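Local coordinates for ABC transporter substrate-binding protein (PDB 4OHN) that binds histidine between two lobes, consistent with its acting as the substrate-binding protein of an ABC amino-acid uptake transporter, at residues V29-F33 against K242-E246; F43-L47 against S100-N104; L108-K112 against L168-R172; M122-L127 against L146-A151. One frame throughout, in Å; residues are numbered along the deposited sequence. Where two conformers were deposited one is given.

Contact 1 (V29-F33 against K242-E246); sequences VPMGF and KWFGE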
# COMPACT_ATOMS: atom_id res chain seq x y z
N VAL A 29 -2.99 -3.94 -6.00
CA VAL A 29 -4.32 -3.47 -6.34
C VAL A 29 -5.01 -2.90 -5.11
O VAL A 29 -4.74 -3.32 -3.99
CB VAL A 29 -5.22 -4.60 -6.90
CG1 VAL A 29 -4.67 -5.16 -8.19
CG2 VAL A 29 -5.42 -5.74 -5.88
N PRO A 30 -5.93 -1.95 -5.29
CA PRO A 30 -6.24 -1.22 -6.52
C PRO A 30 -5.42 0.06 -6.63
O PRO A 30 -5.85 0.99 -7.32
CB PRO A 30 -7.71 -0.87 -6.30
CG PRO A 30 -7.77 -0.55 -4.85
CD PRO A 30 -6.76 -1.47 -4.17
N MET A 31 -4.27 0.13 -5.97
CA MET A 31 -3.54 1.39 -5.86
C MET A 31 -2.66 1.66 -7.07
O MET A 31 -2.67 2.77 -7.62
CB MET A 31 -2.71 1.40 -4.57
CG MET A 31 -3.51 1.05 -3.29
SD MET A 31 -5.05 2.01 -3.07
CE MET A 31 -4.36 3.62 -2.64
N GLY A 32 -1.88 0.69 -7.49
CA GLY A 32 -1.04 0.84 -8.66
C GLY A 32 -0.58 -0.53 -9.08
O GLY A 32 0.08 -1.22 -8.31
N PHE A 33 -0.96 -0.93 -10.29
CA PHE A 33 -0.77 -2.32 -10.69
C PHE A 33 -0.74 -2.47 -12.20
O PHE A 33 -1.32 -1.65 -12.94
CB PHE A 33 -1.86 -3.22 -10.08
CG PHE A 33 -3.25 -2.89 -10.55
CD1 PHE A 33 -3.83 -3.57 -11.61
CD2 PHE A 33 -4.02 -1.91 -9.92
CE1 PHE A 33 -5.11 -3.28 -12.02
CE2 PHE A 33 -5.30 -1.62 -10.34
CZ PHE A 33 -5.85 -2.30 -11.39
N LYS A 242 -14.33 5.72 -8.67
CA LYS A 242 -13.89 4.82 -9.72
C LYS A 242 -13.31 3.54 -9.13
O LYS A 242 -13.63 2.45 -9.59
CB LYS A 242 -12.86 5.53 -10.60
CG LYS A 242 -12.19 4.65 -11.64
CD LYS A 242 -11.21 5.45 -12.47
CE LYS A 242 -10.39 4.56 -13.38
NZ LYS A 242 -9.34 5.36 -14.08
N TRP A 243 -12.47 3.66 -8.11
CA TRP A 243 -11.76 2.50 -7.57
C TRP A 243 -12.44 1.85 -6.36
O TRP A 243 -12.25 0.64 -6.15
CB TRP A 243 -10.31 2.90 -7.24
CG TRP A 243 -9.57 3.22 -8.50
CD1 TRP A 243 -9.25 4.47 -8.98
CD2 TRP A 243 -9.10 2.28 -9.47
NE1 TRP A 243 -8.61 4.36 -10.19
CE2 TRP A 243 -8.52 3.03 -10.51
CE3 TRP A 243 -9.13 0.88 -9.56
CZ2 TRP A 243 -7.95 2.42 -11.63
CZ3 TRP A 243 -8.58 0.27 -10.69
CH2 TRP A 243 -7.98 1.04 -11.70
N PHE A 244 -13.22 2.61 -5.60
CA PHE A 244 -13.77 2.13 -4.32
C PHE A 244 -15.29 2.15 -4.20
O PHE A 244 -15.83 1.54 -3.29
CB PHE A 244 -13.18 2.93 -3.17
CG PHE A 244 -11.72 2.74 -3.03
CD1 PHE A 244 -11.23 1.51 -2.65
CD2 PHE A 244 -10.84 3.76 -3.32
CE1 PHE A 244 -9.88 1.31 -2.52
CE2 PHE A 244 -9.48 3.55 -3.20
CZ PHE A 244 -9.01 2.31 -2.80
N GLY A 245 -15.97 2.85 -5.10
CA GLY A 245 -17.41 2.99 -5.00
C GLY A 245 -17.87 3.77 -3.78
O GLY A 245 -19.01 3.64 -3.35
N GLU A 246 -16.97 4.58 -3.21
CA GLU A 246 -17.28 5.36 -2.02
C GLU A 246 -16.27 6.49 -1.93
O GLU A 246 -15.28 6.47 -2.65
CB GLU A 246 -17.19 4.51 -0.75
CG GLU A 246 -15.77 4.02 -0.42
CD GLU A 246 -15.66 3.38 0.95
OE1 GLU A 246 -16.36 3.83 1.89
OE2 GLU A 246 -14.86 2.43 1.10

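Contact 2 (F43-L47 against S100-N104); sequences FDIDL and SYMKN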
# COMPACT_ATOMS: atom_id res chain seq x y z
N PHE A 43 -5.81 3.68 -8.23
CA PHE A 43 -6.11 4.89 -7.49
C PHE A 43 -4.92 5.83 -7.38
O PHE A 43 -5.04 7.03 -7.63
CB PHE A 43 -6.67 4.54 -6.10
CG PHE A 43 -7.02 5.74 -5.27
CD1 PHE A 43 -8.31 6.20 -5.25
CD2 PHE A 43 -6.06 6.38 -4.50
CE1 PHE A 43 -8.64 7.32 -4.48
CE2 PHE A 43 -6.39 7.50 -3.75
CZ PHE A 43 -7.68 7.94 -3.72
N ASP A 44 -3.78 5.29 -6.98
CA ASP A 44 -2.59 6.12 -6.86
C ASP A 44 -2.05 6.57 -8.20
O ASP A 44 -1.49 7.66 -8.30
CB ASP A 44 -1.48 5.39 -6.09
CG ASP A 44 -1.73 5.33 -4.60
OD1 ASP A 44 -2.45 6.19 -4.03
OD2 ASP A 44 -1.17 4.39 -3.98
N ILE A 45 -2.17 5.74 -9.23
CA ILE A 45 -1.76 6.16 -10.56
C ILE A 45 -2.56 7.40 -10.95
O ILE A 45 -2.00 8.43 -11.37
CB ILE A 45 -1.95 5.05 -11.62
CG1 ILE A 45 -1.26 3.74 -11.22
CG2 ILE A 45 -1.44 5.53 -12.97
CD1 ILE A 45 0.24 3.86 -10.99
N ASP A 46 -3.87 7.34 -10.77
CA ASP A 46 -4.74 8.46 -11.11
C ASP A 46 -4.47 9.68 -10.21
O ASP A 46 -4.40 10.81 -10.70
CB ASP A 46 -6.21 8.02 -10.98
CG ASP A 46 -6.65 7.06 -12.10
OD1 ASP A 46 -5.92 6.87 -13.09
OD2 ASP A 46 -7.76 6.52 -11.96
N LEU A 47 -4.32 9.44 -8.92
CA LEU A 47 -4.15 10.54 -7.97
C LEU A 47 -2.81 11.25 -8.19
O LEU A 47 -2.77 12.48 -8.26
CB LEU A 47 -4.31 10.06 -6.53
CG LEU A 47 -4.20 11.16 -5.47
CD1 LEU A 47 -5.28 12.19 -5.63
CD2 LEU A 47 -4.27 10.53 -4.08
N SER A 100 -1.85 12.25 4.95
CA SER A 100 -2.48 11.00 4.58
C SER A 100 -3.74 11.24 3.75
O SER A 100 -4.46 12.21 3.95
CB SER A 100 -2.77 10.16 5.82
OG SER A 100 -1.56 9.81 6.49
N TYR A 101 -4.02 10.33 2.82
CA TYR A 101 -5.14 10.52 1.89
C TYR A 101 -6.21 9.45 1.95
O TYR A 101 -7.24 9.59 1.29
CB TYR A 101 -4.64 10.72 0.45
CG TYR A 101 -3.84 9.56 -0.09
CD1 TYR A 101 -4.47 8.49 -0.69
CD2 TYR A 101 -2.46 9.53 0.03
CE1 TYR A 101 -3.73 7.41 -1.18
CE2 TYR A 101 -1.72 8.45 -0.45
CZ TYR A 101 -2.37 7.40 -1.03
OH TYR A 101 -1.68 6.32 -1.54
N MET A 102 -5.96 8.36 2.68
CA MET A 102 -6.87 7.20 2.77
C MET A 102 -6.60 6.37 4.03
O MET A 102 -5.44 6.11 4.36
CB MET A 102 -6.69 6.32 1.53
CG MET A 102 -7.73 5.20 1.35
SD MET A 102 -7.47 4.16 -0.12
CE MET A 102 -7.40 5.36 -1.44
N LYS A 103 -7.64 5.91 4.73
CA LYS A 103 -7.46 4.97 5.82
C LYS A 103 -7.29 3.56 5.26
O LYS A 103 -7.73 3.24 4.17
CB LYS A 103 -8.66 4.99 6.77
CG LYS A 103 -8.95 6.37 7.35
CD LYS A 103 -7.73 6.96 8.05
CE LYS A 103 -8.02 8.34 8.61
NZ LYS A 103 -6.92 8.81 9.48
N ASN A 104 -6.68 2.70 6.07
CA ASN A 104 -6.50 1.31 5.70
C ASN A 104 -6.42 0.48 6.97
O ASN A 104 -6.15 1.02 8.05
CB ASN A 104 -5.21 1.16 4.89
CG ASN A 104 -4.94 -0.27 4.45
OD1 ASN A 104 -5.79 -0.94 3.82
ND2 ASN A 104 -3.77 -0.77 4.87

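Contact 3 (L108-K112 against L168-R172); sequences LVTKK and LKNDR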
# COMPACT_ATOMS: atom_id res chain seq x y z
N LEU A 108 -6.80 -10.33 8.31
CA LEU A 108 -6.53 -11.70 7.93
C LEU A 108 -7.52 -12.16 6.88
O LEU A 108 -8.72 -11.82 6.93
CB LEU A 108 -6.62 -12.65 9.11
CG LEU A 108 -5.45 -12.73 10.07
CD1 LEU A 108 -5.70 -13.84 11.08
CD2 LEU A 108 -4.15 -12.96 9.31
N VAL A 109 -6.99 -12.92 5.94
CA VAL A 109 -7.80 -13.61 4.94
C VAL A 109 -7.58 -15.12 5.11
O VAL A 109 -6.44 -15.58 5.15
CB VAL A 109 -7.46 -13.16 3.50
CG1 VAL A 109 -8.32 -13.90 2.48
CG2 VAL A 109 -7.68 -11.65 3.36
N THR A 110 -8.68 -15.87 5.22
CA THR A 110 -8.64 -17.33 5.34
C THR A 110 -9.65 -17.90 4.37
O THR A 110 -10.61 -17.23 3.97
CB THR A 110 -8.99 -17.80 6.76
OG1 THR A 110 -10.35 -17.41 7.05
CG2 THR A 110 -8.05 -17.21 7.80
N LYS A 111 -9.48 -19.15 3.96
CA LYS A 111 -10.54 -19.82 3.20
C LYS A 111 -11.77 -19.99 4.07
O LYS A 111 -11.67 -20.32 5.25
CB LYS A 111 -10.11 -21.20 2.76
CG LYS A 111 -9.10 -21.24 1.66
CD LYS A 111 -8.92 -22.68 1.20
CE LYS A 111 -8.23 -22.78 -0.11
NZ LYS A 111 -8.01 -24.21 -0.49
N LYS A 112 -12.96 -19.87 3.49
CA LYS A 112 -14.16 -20.16 4.28
C LYS A 112 -14.16 -21.59 4.77
O LYS A 112 -14.67 -21.88 5.84
CB LYS A 112 -15.43 -19.84 3.51
CG LYS A 112 -15.66 -18.35 3.33
CD LYS A 112 -17.08 -18.06 2.86
CE LYS A 112 -17.29 -16.62 2.43
NZ LYS A 112 -17.13 -15.67 3.58
N LEU A 168 -2.29 -19.36 -0.31
CA LEU A 168 -3.51 -19.51 0.50
C LEU A 168 -4.53 -20.38 -0.23
O LEU A 168 -5.12 -21.30 0.37
CB LEU A 168 -4.08 -18.13 0.82
CG LEU A 168 -5.30 -18.11 1.74
CD1 LEU A 168 -4.95 -18.54 3.18
CD2 LEU A 168 -5.99 -16.75 1.71
N LYS A 169 -4.76 -20.10 -1.52
CA LYS A 169 -5.70 -20.87 -2.35
C LYS A 169 -5.35 -22.36 -2.37
O LYS A 169 -6.23 -23.20 -2.48
CB LYS A 169 -5.66 -20.32 -3.76
CG LYS A 169 -6.58 -21.00 -4.73
CD LYS A 169 -6.40 -20.38 -6.12
CE LYS A 169 -7.28 -20.99 -7.16
NZ LYS A 169 -7.09 -20.23 -8.42
N ASN A 170 -4.05 -22.65 -2.29
CA ASN A 170 -3.53 -24.02 -2.35
C ASN A 170 -3.23 -24.66 -1.00
O ASN A 170 -2.58 -25.70 -0.95
CB ASN A 170 -2.30 -24.06 -3.25
CG ASN A 170 -2.67 -24.05 -4.71
OD1 ASN A 170 -2.99 -25.09 -5.27
ND2 ASN A 170 -2.65 -22.89 -5.32
N ASP A 171 -3.71 -24.05 0.08
CA ASP A 171 -3.59 -24.60 1.44
C ASP A 171 -2.15 -24.64 1.95
O ASP A 171 -1.86 -25.31 2.94
CB ASP A 171 -4.22 -26.01 1.55
CG ASP A 171 -5.73 -26.01 1.58
OD1 ASP A 171 -6.35 -24.92 1.58
OD2 ASP A 171 -6.29 -27.14 1.60
N ARG A 172 -1.26 -23.89 1.32
CA ARG A 172 0.13 -23.88 1.75
C ARG A 172 0.31 -22.98 2.96
O ARG A 172 1.22 -23.18 3.77
CB ARG A 172 1.05 -23.43 0.62
CG ARG A 172 0.98 -24.34 -0.59
CD ARG A 172 1.69 -23.70 -1.78
NE ARG A 172 1.53 -24.52 -2.98
CZ ARG A 172 1.33 -24.05 -4.21
NH1 ARG A 172 1.29 -22.76 -4.43
NH2 ARG A 172 1.19 -24.89 -5.20

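Contact 4 (M122-L127 against L146-A151); sequences MTGKTL and LKNIVA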
# COMPACT_ATOMS: atom_id res chain seq x y z
N MET A 122 -6.25 -19.16 14.62
CA MET A 122 -4.98 -19.39 13.92
C MET A 122 -3.96 -20.10 14.78
O MET A 122 -2.80 -20.27 14.37
CB MET A 122 -4.41 -18.06 13.44
CG MET A 122 -5.13 -17.48 12.24
SD MET A 122 -4.89 -18.44 10.71
CE MET A 122 -3.15 -18.16 10.40
N THR A 123 -4.35 -20.51 15.98
CA THR A 123 -3.44 -21.18 16.89
C THR A 123 -2.89 -22.43 16.20
O THR A 123 -3.63 -23.28 15.72
CB THR A 123 -4.10 -21.48 18.25
OG1 THR A 123 -4.46 -20.23 18.87
CG2 THR A 123 -3.11 -22.23 19.16
N GLY A 124 -1.55 -22.50 16.09
CA GLY A 124 -0.91 -23.64 15.46
C GLY A 124 -1.04 -23.69 13.94
O GLY A 124 -0.59 -24.64 13.31
N LYS A 125 -1.65 -22.66 13.35
CA LYS A 125 -1.87 -22.60 11.90
C LYS A 125 -0.78 -21.75 11.23
O LYS A 125 -0.09 -20.98 11.89
CB LYS A 125 -3.25 -22.02 11.59
CG LYS A 125 -4.42 -22.83 12.16
CD LYS A 125 -4.54 -24.17 11.46
CE LYS A 125 -5.77 -24.93 11.91
NZ LYS A 125 -5.72 -26.33 11.41
N THR A 126 -0.61 -21.90 9.92
CA THR A 126 0.45 -21.26 9.16
C THR A 126 -0.02 -19.91 8.64
O THR A 126 -1.05 -19.80 7.96
CB THR A 126 0.88 -22.15 7.99
OG1 THR A 126 1.21 -23.45 8.49
CG2 THR A 126 2.08 -21.54 7.22
N LEU A 127 0.74 -18.86 8.97
CA LEU A 127 0.49 -17.50 8.50
C LEU A 127 1.44 -17.11 7.41
O LEU A 127 2.62 -17.47 7.45
CB LEU A 127 0.68 -16.54 9.69
CG LEU A 127 0.37 -15.07 9.39
CD1 LEU A 127 -1.09 -14.88 9.19
CD2 LEU A 127 0.90 -14.19 10.51
N LEU A 146 -0.89 -12.16 16.83
CA LEU A 146 -0.74 -13.38 16.06
C LEU A 146 0.57 -14.10 16.29
O LEU A 146 0.60 -15.30 16.27
CB LEU A 146 -0.88 -13.12 14.56
CG LEU A 146 -2.30 -12.99 14.04
CD1 LEU A 146 -2.29 -12.32 12.69
CD2 LEU A 146 -2.97 -14.35 13.98
N LYS A 147 1.69 -13.49 16.37
CA LYS A 147 2.96 -14.16 16.36
C LYS A 147 3.08 -15.20 17.45
O LYS A 147 3.58 -16.26 17.21
CB LYS A 147 4.08 -13.14 16.50
CG LYS A 147 5.48 -13.74 16.43
CD LYS A 147 6.59 -12.70 16.44
CE LYS A 147 7.94 -13.39 16.43
NZ LYS A 147 9.07 -12.45 16.53
N ASN A 148 2.64 -14.96 18.55
CA ASN A 148 2.75 -15.85 19.70
C ASN A 148 1.97 -17.14 19.53
O ASN A 148 2.32 -18.15 20.09
CB ASN A 148 2.41 -15.16 21.02
CG ASN A 148 3.50 -14.23 21.47
OD1 ASN A 148 4.58 -14.25 20.94
ND2 ASN A 148 3.20 -13.40 22.43
N ILE A 149 0.89 -17.10 18.77
CA ILE A 149 0.05 -18.27 18.59
C ILE A 149 0.12 -19.05 17.28
O ILE A 149 -0.23 -20.19 17.24
CB ILE A 149 -1.41 -17.94 18.90
CG1 ILE A 149 -1.97 -16.92 17.91
CG2 ILE A 149 -1.50 -17.43 20.33
CD1 ILE A 149 -3.47 -16.76 17.99
N VAL A 150 0.60 -18.42 16.21
CA VAL A 150 0.69 -19.12 14.94
C VAL A 150 1.82 -20.13 14.93
O VAL A 150 2.73 -20.04 15.72
CB VAL A 150 0.85 -18.16 13.74
CG1 VAL A 150 -0.34 -17.22 13.64
CG2 VAL A 150 2.15 -17.39 13.79
N ALA A 151 1.75 -21.10 14.03
CA ALA A 151 2.79 -22.12 13.93
C ALA A 151 4.17 -21.48 13.80
O ALA A 151 4.36 -20.54 13.02
CB ALA A 151 2.51 -23.02 12.74
O HOH W 1 3.06 -19.43 10.72

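Contact 1 (V29-F33 against K242-E246)
In the small three-stranded antiparallel sheet of this family 3 solute-binding protein, the turn between strands 27-28 and 32-34 rests Pro-30, Met-31 and, just beyond, Phe-33 against Trp-243 and Phe-244 in the last turn of helix 235-244. Pro-30, preceded by a cis peptide bond, fits between the two aromatics. Its CB is 4.0 Å from CE3 of Trp-243, while its CG comes to 3.7 Å from CE1 of Phe-244. The carbonyl O of Pro-30 also stands over one face of the indole, toward its rim. Met-31 starts away from the helix, but bends at chi2 (-51°) and again at chi3 bring SD back to the edge of the Phe-244 ring, 4.0 Å from its CZ, a Met-aromatic contact. Phe-33 and Trp-243 extend toward each other from opposite directions: Trp-243 CZ3 sits 3.8 Å from Phe-33 CE2, close to the plane of the phenyl ring, and the two ring planes are nearly perpendicular at 89°. No hydrogen bond crosses the contact, and the indole NE1 is instead bound to Asp-46 OD2. Helix 43-53 packs beside Met-31 and Trp-243, Met-102 of strand 102-111 touches Met-31 and Phe-244, and Tyr-185 of helix 180-189 touches Pro-30 and Trp-243.

Contact 2 (F43-L47 against S100-N104)
Phe-43, Asp-44 and Leu-47, at the start of helix 43-53, meet Tyr-101 and Met-102 where the chain enters strand 102-111, the long strand that runs from one lobe of the periplasmic-binding-protein fold to the other. Every touching residue is buried.

The polar part is one pair. Tyr-101 OH lies 2.6 Å from Asp-44 OD1 in a weak hydrogen bond that is not settled, since the proton has another acceptor within reach; the carboxylate and phenol ring planes are 79° apart, and the second oxygen, OD2, is 3.2 Å from the same hydroxyl. The stronger hold on this carboxylate comes from the backbone N of Gly-84, a residue of the histidine pocket, which binds OD2; Trp-82 NE1 adds a weak bond to OD1. Asp-44, its side chain about 7 Å from the bound histidine, thus sits in a second shell, bonded to a pocket residue, and Tyr-101 contacts it there.

Two methyl groups make CH-pi contacts. The Met-102 conformer described here, one of two, places CE over a face of Phe-43, 3.4 Å from the ring centroid, though so close an approach is doubtful. Its chain runs straight to SD and turns only at chi3 (-54°). Leu-47 approaches the phenol ring, its CD2 being 4.2 Å from the Tyr-101 centroid and 21° off the ring normal.

The remaining contact is apolar: the Phe-43 and Tyr-101 side chains run antiparallel alongside each other, CE2 of Phe-43 coming to 3.7 Å from CE1 of Tyr-101.

Contact 3 (L108-K112 against L168-R172)
Lys-111 reaches across from the end of strand 102-111 to the C-terminal end of helix 161-169, where its ammonium is held twice. NZ donates to the carbonyl O of Lys-169 at 2.9 Å, and it forms a salt bridge with Asp-171 OD1 at 2.7 Å. Both acceptors are met from well outside their planes, about 50° from the carbonyl plane and likewise from the carboxylate plane. The lysine chain is extended beyond CG, so its methylenes pass over the end of the helix, and CE comes to 3.5 Å from the carbonyl O of Leu-168.

Beside this bridge is an apolar pair: Leu-168 CD2 touches Val-109 CG1 at 3.8 Å and is slightly closer, at 3.7 Å, to the Val-109 carbonyl O. The two side chains cross at about a right angle.

One shell out, a Schellman motif ends the helix and probably fixes where the acceptors lie. Asp-171 N bonds to Leu-168 O at 3.1 Å, Arg-172 N bonds to Asp-167 O, and Asp-171 takes the positive phi (67°) of the C-prime residue; the end of its side chain reaches Lys-111. On the strand side, the backbone of Val-109 pairs with Leu-176 and that of Thr-110 with Asn-197, while Tyr-196 packs on Leu-168.

A positive charge at the carbonyl-rich end of a helix, next to a carboxylate, should be electrostatically favourable and would probably keep the lysine protonated.

Contact 4 (M122-L127 against L146-A151)
Gly-124 and Ala-151 supply the two backbone N-H groups that join these loops. Gly-124 N donates to Ile-149 O at 2.9 Å, nearly straight at 169°. Ala-151 N returns the bond to Lys-125 O at 2.8 Å, reaching that oxygen from above its carbonyl plane. Ile-149 O also receives a CA-H...O contact from Thr-123 CA at 3.4 Å. A third link runs through water, which accepts from Leu-127 N at 3.0 Å and donates to Ala-151 O at 2.9 Å.

Inside each loop further polar groups are paired. Met-122 O takes Lys-125 N in a type II beta turn, with Gly-124 at its third position and phi of 74°, and Leu-146 O accepts from both Ile-149 N and Val-150 N. The Thr-123 hydroxyl is bonded to Lys-120 O. Beneath these bonds lies an apolar patch: Leu-146 CD2 meets Met-122 CB at 4.0 Å, and Val-150 CG1 sits 4.1 Å from Leu-127 CB.

One loop leads into strand 127-130, and the other links helix 134-141 to strand 155-158, which pairs parallel with strand 127-130. The contact therefore joins the loops that lead into the two parallel strands of a beta-alpha-beta unit.

In the fold
From the N terminus, 29-33 opens the widest loop, which closes only when 29-33 meets 242-246 near the C terminus, in contact 1. The other three contacts nest inside it. Contact 2 comes next, closing at 100-104; then contact 3 opens at 108-112 on the same strand, 102-111, and closes at 168-172, enclosing contact 4. Contacts 1 and 2 touch, their centres 8 Å apart, and tie the C-terminal helix, helix 43-53 and the small sheet into one lobe. Contacts 3 and 4, centres about 14 Å apart, meet chiefly through Leu-108 and belong to the other lobe. Strand 102-111 spans the two groups, and the histidine lies between the lobes.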